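PDB 3ZOU: farnesyl pyrophosphate synthase from Pseudomonas aeruginosa, which catalyses farnesyl diphosphate formation, probably by magnesium-dependent condensation of geranyl diphosphate with isopentenyl diphosphate. Local coordinates for residues 47-52 and 71-76; 81-86 and 109-114; 172-177 and 248-253. All coordinates share one frame; numbering follows the deposited sequence. Where two conformers were deposited one is given.

Contact 1: 47-52 and 71-76; sequences VRPLLA and CAVELI. With 6H6 (3-(2-oxo-1,3-benzoxazol-3(2H)-yl)propanoic acid), chain G.
Arg48 and Pro49, in the first turn of helix 47-58, meet Val73 and Glu74 of helix 67-85 inside the all-helical prenyl synthase fold. The two helices run nearly antiparallel, at 156°, with their axes 8.3 Å apart. Val73 points CG2 at the neighbouring helix, where it lies 3.7 Å from the backbone C of Arg48 and also touches CB of that residue. Glu74 is bent at chi2 (65°), which swings its carboxylate back to the Pro49 ring. The two side chains cross at about a right angle, and Glu74 OE1 sits 3.1 Å from Pro49 CD. The same OE1 accepts a hydrogen bond of 2.7 Å from water 1. This water in turn accepts from Arg48 N at 3.0 Å and from Arg48 NH1 at 2.9 Å, the latter at the guanidinium edge. Glu74 OE2 forms a salt bridge with Arg46. On another side of helix 47-58, Val47 and Leu50 touch the fused benzene ring of the bound fragment. Glu74 thus reaches Arg48 through water, with both carboxylate oxygens engaged. Two arginines and the N-terminal end of helix 47-58 would probably favour its ionised form.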
# COMPACT_ATOMS: atom_id res chain seq x y z
N VAL A 47 -18.03 -9.70 -0.41
CA VAL A 47 -17.70 -10.99 0.17
C VAL A 47 -16.58 -10.93 1.20
O VAL A 47 -16.59 -11.60 2.23
CB VAL A 47 -17.33 -12.00 -0.91
CG1 VAL A 47 -16.92 -13.33 -0.29
CG2 VAL A 47 -18.45 -12.16 -1.90
N ARG A 48 -15.53 -10.13 0.95
CA ARG A 48 -14.44 -10.04 1.86
C ARG A 48 -14.76 -9.33 3.17
O ARG A 48 -14.51 -9.91 4.24
CB ARG A 48 -13.22 -9.45 1.11
CG ARG A 48 -12.66 -10.43 0.08
CD ARG A 48 -11.82 -9.73 -0.96
NE ARG A 48 -11.49 -10.67 -2.04
CZ ARG A 48 -12.33 -10.98 -3.01
NH1 ARG A 48 -13.55 -10.43 -3.09
NH2 ARG A 48 -12.00 -11.86 -3.91
N PRO A 49 -15.59 -8.28 3.12
CA PRO A 49 -16.20 -7.77 4.36
C PRO A 49 -17.07 -8.81 5.10
O PRO A 49 -16.94 -8.91 6.31
CB PRO A 49 -16.99 -6.61 3.88
CG PRO A 49 -16.09 -6.02 2.78
CD PRO A 49 -15.59 -7.24 2.07
N LEU A 50 -17.88 -9.51 4.33
CA LEU A 50 -18.79 -10.58 4.90
C LEU A 50 -17.93 -11.52 5.73
O LEU A 50 -18.20 -11.91 6.85
CB LEU A 50 -19.49 -11.29 3.77
CG LEU A 50 -20.67 -12.26 4.13
CD1 LEU A 50 -21.44 -12.57 2.88
CD2 LEU A 50 -20.12 -13.49 4.75
N LEU A 51 -16.81 -11.95 5.13
CA LEU A 51 -15.92 -12.88 5.75
C LEU A 51 -15.35 -12.32 7.05
O LEU A 51 -15.17 -13.05 8.03
CB LEU A 51 -14.80 -13.31 4.78
CG LEU A 51 -15.24 -14.31 3.70
CD1 LEU A 51 -14.23 -14.42 2.57
CD2 LEU A 51 -15.54 -15.68 4.29
N ALA A 52 -14.88 -11.06 7.01
CA ALA A 52 -14.32 -10.42 8.23
C ALA A 52 -15.39 -10.37 9.33
O ALA A 52 -15.10 -10.73 10.44
CB ALA A 52 -13.78 -9.04 7.90
N CYS A 71 -13.34 -2.80 5.94
CA CYS A 71 -12.98 -1.74 5.01
C CYS A 71 -11.63 -1.96 4.32
O CYS A 71 -11.52 -1.88 3.12
CB CYS A 71 -12.89 -0.43 5.69
SG CYS A 71 -14.48 0.32 6.18
N ALA A 72 -10.68 -2.39 5.12
CA ALA A 72 -9.30 -2.60 4.59
C ALA A 72 -9.30 -3.66 3.54
O ALA A 72 -8.70 -3.49 2.46
CB ALA A 72 -8.34 -2.90 5.68
N VAL A 73 -9.94 -4.81 3.79
CA VAL A 73 -9.88 -5.86 2.77
C VAL A 73 -10.63 -5.47 1.52
O VAL A 73 -10.21 -5.83 0.42
CB VAL A 73 -10.29 -7.26 3.29
CG1 VAL A 73 -9.31 -7.65 4.39
CG2 VAL A 73 -11.74 -7.27 3.81
N GLU A 74 -11.71 -4.69 1.64
CA GLU A 74 -12.43 -4.25 0.48
C GLU A 74 -11.63 -3.24 -0.33
O GLU A 74 -11.66 -3.24 -1.53
CB GLU A 74 -13.84 -3.72 0.82
CG GLU A 74 -14.68 -3.57 -0.43
CD GLU A 74 -15.05 -4.86 -1.20
OE1 GLU A 74 -14.90 -5.96 -0.62
OE2 GLU A 74 -15.50 -4.71 -2.34
N LEU A 75 -10.90 -2.40 0.39
CA LEU A 75 -10.05 -1.41 -0.28
C LEU A 75 -8.98 -2.10 -1.08
O LEU A 75 -8.68 -1.66 -2.21
CB LEU A 75 -9.46 -0.45 0.72
CG LEU A 75 -10.51 0.56 1.27
CD1 LEU A 75 -9.96 1.20 2.52
CD2 LEU A 75 -10.93 1.61 0.25
N ILE A 76 -8.34 -3.12 -0.49
CA ILE A 76 -7.31 -3.83 -1.24
C ILE A 76 -7.98 -4.46 -2.50
O ILE A 76 -7.42 -4.47 -3.62
CB ILE A 76 -6.58 -4.88 -0.39
CG1 ILE A 76 -5.76 -4.22 0.74
CG2 ILE A 76 -5.70 -5.81 -1.25
CD1 ILE A 76 -4.65 -3.32 0.25
O 6H6 G . -27.79 -11.62 -5.35
N1 6H6 G . -25.71 -13.79 -2.46
O1 6H6 G . -27.50 -14.75 -1.39
C2 6H6 G . -26.29 -14.45 -1.47
O2 6H6 G . -25.36 -14.72 -0.52
C3 6H6 G . -24.18 -14.27 -0.97
C4 6H6 G . -22.94 -14.33 -0.38
C5 6H6 G . -21.90 -13.74 -1.09
C6 6H6 G . -22.12 -13.13 -2.33
C7 6H6 G . -23.37 -13.06 -2.92
C8 6H6 G . -24.40 -13.66 -2.22
C9 6H6 G . -26.40 -13.28 -3.63
C10 6H6 G . -27.00 -11.94 -3.14
C11 6H6 G . -27.51 -11.06 -4.27
OXT 6H6 G . -27.65 -9.84 -4.02
O HOH W 1 -15.04 -8.47 -1.51

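Contact 2: 81-86 and 109-114; sequences LVHDDL and TAILAA. With MG (magnesium ion), chain D; MG (magnesium ion), chain C; GPP (geranyl diphosphate), chain E.
With chi1 at -75°, His83 places CG anti to its carbonyl carbon, and the ring reaches across to Ile111 and Ala114 of helix 107-126. Its NE2 donates a 3.1 Å hydrogen bond to Ile111 O. The bond is almost straight, at 174°. It lies in the ring plane and meets a carbonyl lone pair in the carbonyl plane. Ala114 CB packs 3.4 Å from His83 NE2, obliquely to the ring. Val82 packs beside it: CG1 lies 3.3 Å from Ala110 O and also touches the methyl groups of Ala110 and Ala114. Further along, Leu86 and Ile111 cross at about a right angle, with Leu86 CD1 3.7 Å from Ile111 CG1.

Asp84 and Asp85 begin the first aspartate-rich motif of the prenyl synthases, and Asp84 faces the substrate. A chi1 of -179° turns its carboxylate to the two magnesium ions. Asp84 OD1 binds one magnesium at 2.2 Å. Asp84 OD2 binds the other at 2.1 Å. Geranyl diphosphate O1A bridges the same two ions, and Asp90 is also a magnesium ligand. Asp85 OD1 accepts from water 2, a magnesium ligand, and forms a salt bridge with Arg95.

His83 ND1 is hydrogen-bonded to Asp115 of the second subunit. With both nitrogens held, the imidazole is fixed in rotation. It ties the helix that carries Asp84 to helix 107-126 and to the dimer interface.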
# COMPACT_ATOMS: atom_id res chain seq x y z
N LEU A 81 -8.70 -4.58 -8.57
CA LEU A 81 -9.56 -4.70 -9.78
C LEU A 81 -9.29 -3.53 -10.74
O LEU A 81 -9.28 -3.72 -11.93
CB LEU A 81 -11.04 -4.78 -9.35
CG LEU A 81 -11.41 -6.03 -8.52
CD1 LEU A 81 -12.92 -5.93 -8.26
CD2 LEU A 81 -10.93 -7.32 -9.18
N VAL A 82 -9.07 -2.33 -10.19
CA VAL A 82 -8.75 -1.18 -11.03
C VAL A 82 -7.50 -1.48 -11.82
O VAL A 82 -7.48 -1.25 -13.03
CB VAL A 82 -8.65 0.11 -10.19
CG1 VAL A 82 -8.14 1.25 -11.05
CG2 VAL A 82 -10.00 0.49 -9.59
N HIS A 83 -6.44 -1.94 -11.15
CA HIS A 83 -5.20 -2.22 -11.88
C HIS A 83 -5.39 -3.38 -12.86
O HIS A 83 -4.83 -3.33 -13.93
CB HIS A 83 -4.01 -2.42 -10.94
CG HIS A 83 -3.49 -1.14 -10.36
ND1 HIS A 83 -2.37 -1.08 -9.55
CD2 HIS A 83 -3.91 0.14 -10.49
CE1 HIS A 83 -2.14 0.16 -9.19
NE2 HIS A 83 -3.07 0.93 -9.74
N ASP A 84 -6.11 -4.42 -12.46
CA ASP A 84 -6.37 -5.59 -13.32
C ASP A 84 -7.09 -5.13 -14.62
O ASP A 84 -6.86 -5.72 -15.68
CB ASP A 84 -7.23 -6.59 -12.60
CG ASP A 84 -7.53 -7.84 -13.41
OD1 ASP A 84 -6.61 -8.68 -13.65
OD2 ASP A 84 -8.68 -7.99 -13.85
N ASP A 85 -7.92 -4.12 -14.56
CA ASP A 85 -8.71 -3.72 -15.70
C ASP A 85 -7.88 -2.90 -16.71
O ASP A 85 -8.30 -2.68 -17.84
CB ASP A 85 -9.88 -2.86 -15.25
CG ASP A 85 -11.01 -3.64 -14.59
OD1 ASP A 85 -11.20 -4.82 -14.88
OD2 ASP A 85 -11.75 -2.99 -13.85
N LEU A 86 -6.73 -2.39 -16.27
CA LEU A 86 -5.94 -1.49 -17.13
C LEU A 86 -5.52 -2.11 -18.46
O LEU A 86 -5.37 -3.29 -18.56
CB LEU A 86 -4.66 -1.06 -16.41
CG LEU A 86 -4.82 -0.22 -15.15
CD1 LEU A 86 -3.48 -0.07 -14.46
CD2 LEU A 86 -5.39 1.15 -15.49
N THR A 109 -5.33 8.59 -13.79
CA THR A 109 -6.20 8.76 -12.62
C THR A 109 -6.59 7.39 -12.06
O THR A 109 -6.58 7.23 -10.85
CB THR A 109 -7.43 9.64 -12.93
OG1 THR A 109 -6.94 10.95 -13.28
CG2 THR A 109 -8.33 9.80 -11.74
N ALA A 110 -6.84 6.39 -12.90
CA ALA A 110 -7.18 5.06 -12.40
C ALA A 110 -6.02 4.47 -11.66
O ALA A 110 -6.17 3.91 -10.57
CB ALA A 110 -7.59 4.14 -13.52
N ILE A 111 -4.83 4.57 -12.25
CA ILE A 111 -3.64 4.05 -11.61
C ILE A 111 -3.45 4.67 -10.23
O ILE A 111 -3.24 3.94 -9.20
CB ILE A 111 -2.34 4.29 -12.46
CG1 ILE A 111 -2.38 3.39 -13.71
CG2 ILE A 111 -1.09 3.97 -11.67
CD1 ILE A 111 -1.46 3.88 -14.84
N LEU A 112 -3.50 5.96 -10.19
CA LEU A 112 -3.32 6.76 -8.99
C LEU A 112 -4.44 6.51 -7.94
O LEU A 112 -4.13 6.34 -6.76
CB LEU A 112 -3.26 8.27 -9.31
CG LEU A 112 -1.99 8.65 -10.06
CD1 LEU A 112 -2.09 10.11 -10.47
CD2 LEU A 112 -0.77 8.44 -9.19
N ALA A 113 -5.72 6.55 -8.34
CA ALA A 113 -6.82 6.27 -7.42
C ALA A 113 -6.58 4.97 -6.73
O ALA A 113 -6.75 4.86 -5.51
CB ALA A 113 -8.15 6.25 -8.15
N ALA A 114 -6.26 3.95 -7.49
CA ALA A 114 -6.01 2.62 -6.92
C ALA A 114 -4.79 2.59 -6.02
O ALA A 114 -4.81 2.00 -4.92
CB ALA A 114 -5.95 1.59 -7.99
MG MG D . -9.64 -9.21 -15.24
MG MG C . -6.89 -10.55 -14.76
C1 GPP E . -9.12 -10.32 -11.12
O1 GPP E . -8.89 -11.58 -11.79
C2 GPP E . -7.86 -9.87 -10.45
C3 GPP E . -7.54 -10.21 -9.18
C4 GPP E . -8.55 -10.93 -8.39
C5 GPP E . -6.32 -9.74 -8.52
C6 GPP E . -5.73 -8.55 -9.30
C7 GPP E . -4.44 -8.24 -8.70
C8 GPP E . -3.66 -7.20 -8.94
C9 GPP E . -3.92 -6.02 -9.89
C10 GPP E . -2.44 -7.35 -8.09
PA GPP E . -9.48 -11.81 -13.26
O1A GPP E . -8.81 -10.80 -14.23
O2A GPP E . -9.22 -13.27 -13.57
O3A GPP E . -11.04 -11.61 -12.95
PB GPP E . -12.08 -10.51 -13.52
O1B GPP E . -11.21 -9.52 -14.30
O2B GPP E . -13.04 -11.26 -14.43
O3B GPP E . -12.66 -10.00 -12.21
O HOH W 2 -10.33 -7.44 -16.07
O HOH W 3 -6.87 -12.30 -15.98
O HOH W 4 -6.04 -11.79 -13.13
O HOH W 5 -4.96 -10.20 -15.61
O HOH W 6 -10.43 -10.25 -16.84

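Contact 3: 172-177 and 248-253; sequences AALEVM and PTYPAL
Glu175 OE2 is gripped by three groups. Tyr250 OH gives it a weak hydrogen bond of 3.4 Å across the contact. Tyr262 OH and Gln171 NE2 supply further hydrogen bonds from outside the two segments. The Glu175 chain is extended beyond CG and crosses Tyr250 at about a right angle. Its carboxylate plane is turned 43° from the ring plane, and OE2 lies at the ring edge. Glu175 CG is unusually close to the phenol oxygen, 3.0 Å from Tyr250 OH.

Leu174 meets the same ring over one face. Its CG is anti to the backbone N (chi1 -178°), which directs the side chain to segment 248-253. There Leu174 CD2 makes a CH-pi contact, 3.9 Å from the centroid of the Tyr250 ring and 14° off the ring normal. The methyl is shifted slightly toward the rim. The same CD2 also touches Leu253 CD1 at 3.8 Å. It is equally close, at 3.8 Å, to Pro248 O.

The contact joins the first part of helix 171-196 to the short helix 250-254. Thr249 is the N-cap of that short helix. Its OG1 accepts from Ala252 N at 3.2 Å. The Thr249 side chain is also about 5 Å from a further bound magnesium ion, not one of the pair held by Asp84. Tyr250 N is hydrogen-bonded to Asp224, which lies in the second aspartate-rich motif of the family, on helix 202-227. Tyr250 also packs on Val221 of that helix, and Glu175 packs on Leu217. The residues just before Pro248, 229-247, are not modelled.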
# COMPACT_ATOMS: atom_id res chain seq x y z
N ALA A 172 -2.16 -28.66 -9.92
CA ALA A 172 -1.35 -28.14 -8.85
C ALA A 172 -0.95 -26.66 -9.14
O ALA A 172 -1.05 -25.81 -8.25
CB ALA A 172 -0.10 -29.00 -8.60
N ALA A 173 -0.54 -26.37 -10.35
CA ALA A 173 -0.14 -25.04 -10.72
C ALA A 173 -1.34 -24.08 -10.78
O ALA A 173 -1.21 -22.90 -10.38
CB ALA A 173 0.62 -25.05 -12.03
N LEU A 174 -2.48 -24.56 -11.25
CA LEU A 174 -3.69 -23.74 -11.24
C LEU A 174 -4.01 -23.36 -9.81
O LEU A 174 -4.39 -22.20 -9.55
CB LEU A 174 -4.86 -24.47 -11.90
CG LEU A 174 -6.19 -23.69 -12.00
CD1 LEU A 174 -6.00 -22.45 -12.88
CD2 LEU A 174 -7.28 -24.55 -12.59
N GLU A 175 -3.85 -24.29 -8.89
CA GLU A 175 -4.18 -24.06 -7.48
C GLU A 175 -3.20 -23.12 -6.79
O GLU A 175 -3.62 -22.26 -5.98
CB GLU A 175 -4.40 -25.36 -6.71
CG GLU A 175 -5.68 -25.99 -7.23
CD GLU A 175 -6.10 -27.24 -6.50
OE1 GLU A 175 -5.35 -27.71 -5.61
OE2 GLU A 175 -7.21 -27.71 -6.81
N VAL A 176 -1.91 -23.25 -7.15
CA VAL A 176 -0.90 -22.29 -6.63
C VAL A 176 -1.33 -20.86 -7.06
O VAL A 176 -1.28 -19.93 -6.27
CB VAL A 176 0.51 -22.57 -7.19
CG1 VAL A 176 1.49 -21.42 -6.96
CG2 VAL A 176 1.05 -23.81 -6.48
N MET A 177 -1.75 -20.72 -8.31
CA MET A 177 -2.12 -19.40 -8.86
C MET A 177 -3.30 -18.88 -8.06
O MET A 177 -3.30 -17.76 -7.56
CB MET A 177 -2.47 -19.52 -10.31
CG MET A 177 -2.75 -18.22 -11.00
SD MET A 177 -4.41 -17.55 -10.79
CE MET A 177 -5.37 -18.65 -11.83
N PRO A 248 -7.66 -23.31 -19.46
CA PRO A 248 -7.32 -24.44 -18.60
C PRO A 248 -8.09 -24.34 -17.25
O PRO A 248 -7.65 -23.69 -16.31
CB PRO A 248 -5.81 -24.29 -18.42
CG PRO A 248 -5.57 -22.81 -18.55
CD PRO A 248 -6.80 -22.16 -19.17
N THR A 249 -9.22 -25.03 -17.19
CA THR A 249 -10.24 -24.81 -16.14
C THR A 249 -10.41 -26.06 -15.35
O THR A 249 -9.93 -27.12 -15.72
CB THR A 249 -11.58 -24.47 -16.78
OG1 THR A 249 -12.00 -25.60 -17.55
CG2 THR A 249 -11.46 -23.23 -17.69
N TYR A 250 -11.10 -25.99 -14.21
CA TYR A 250 -11.31 -27.20 -13.46
C TYR A 250 -12.09 -28.30 -14.26
O TYR A 250 -11.68 -29.44 -14.17
CB TYR A 250 -11.94 -26.91 -12.07
CG TYR A 250 -10.95 -26.35 -11.10
CD1 TYR A 250 -10.03 -27.16 -10.46
CD2 TYR A 250 -10.92 -25.00 -10.82
CE1 TYR A 250 -9.10 -26.66 -9.61
CE2 TYR A 250 -9.99 -24.49 -9.94
CZ TYR A 250 -9.09 -25.34 -9.35
OH TYR A 250 -8.18 -24.88 -8.44
N PRO A 251 -13.16 -27.93 -14.96
CA PRO A 251 -13.81 -28.96 -15.83
C PRO A 251 -12.88 -29.57 -16.88
O PRO A 251 -12.91 -30.81 -17.09
CB PRO A 251 -14.95 -28.19 -16.49
CG PRO A 251 -15.32 -27.17 -15.45
CD PRO A 251 -13.97 -26.72 -14.91
N ALA A 252 -12.01 -28.75 -17.47
CA ALA A 252 -11.07 -29.30 -18.50
C ALA A 252 -10.10 -30.24 -17.86
O ALA A 252 -9.71 -31.28 -18.44
CB ALA A 252 -10.34 -28.19 -19.22
N LEU A 253 -9.69 -29.95 -16.63
CA LEU A 253 -8.64 -30.71 -16.01
C LEU A 253 -9.09 -31.99 -15.38
O LEU A 253 -8.44 -33.04 -15.50
CB LEU A 253 -7.95 -29.87 -14.92
CG LEU A 253 -6.95 -28.85 -15.40
CD1 LEU A 253 -6.59 -27.93 -14.23
CD2 LEU A 253 -5.71 -29.50 -15.94

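The contacts follow one another along the chain, each closing before the next opens. Contacts 1 and 2 share helix 67-85, and their centres are about 18 Å apart. The centre of contact 1 lies about 5 Å from the centre of the chain, and the contact pairs this helix with helix 47-58. Contact 2 pairs the C-terminal end of helix 67-85 with helix 107-126, beside the geranyl diphosphate and next to the second subunit. Contact 3 uses helices 171-196 and 250-254. Its centre is about 26 Å from that of contact 1 and about 27 Å from that of contact 2. Contact 2 thus holds the start of the first aspartate-rich motif, and contact 3 borders the second.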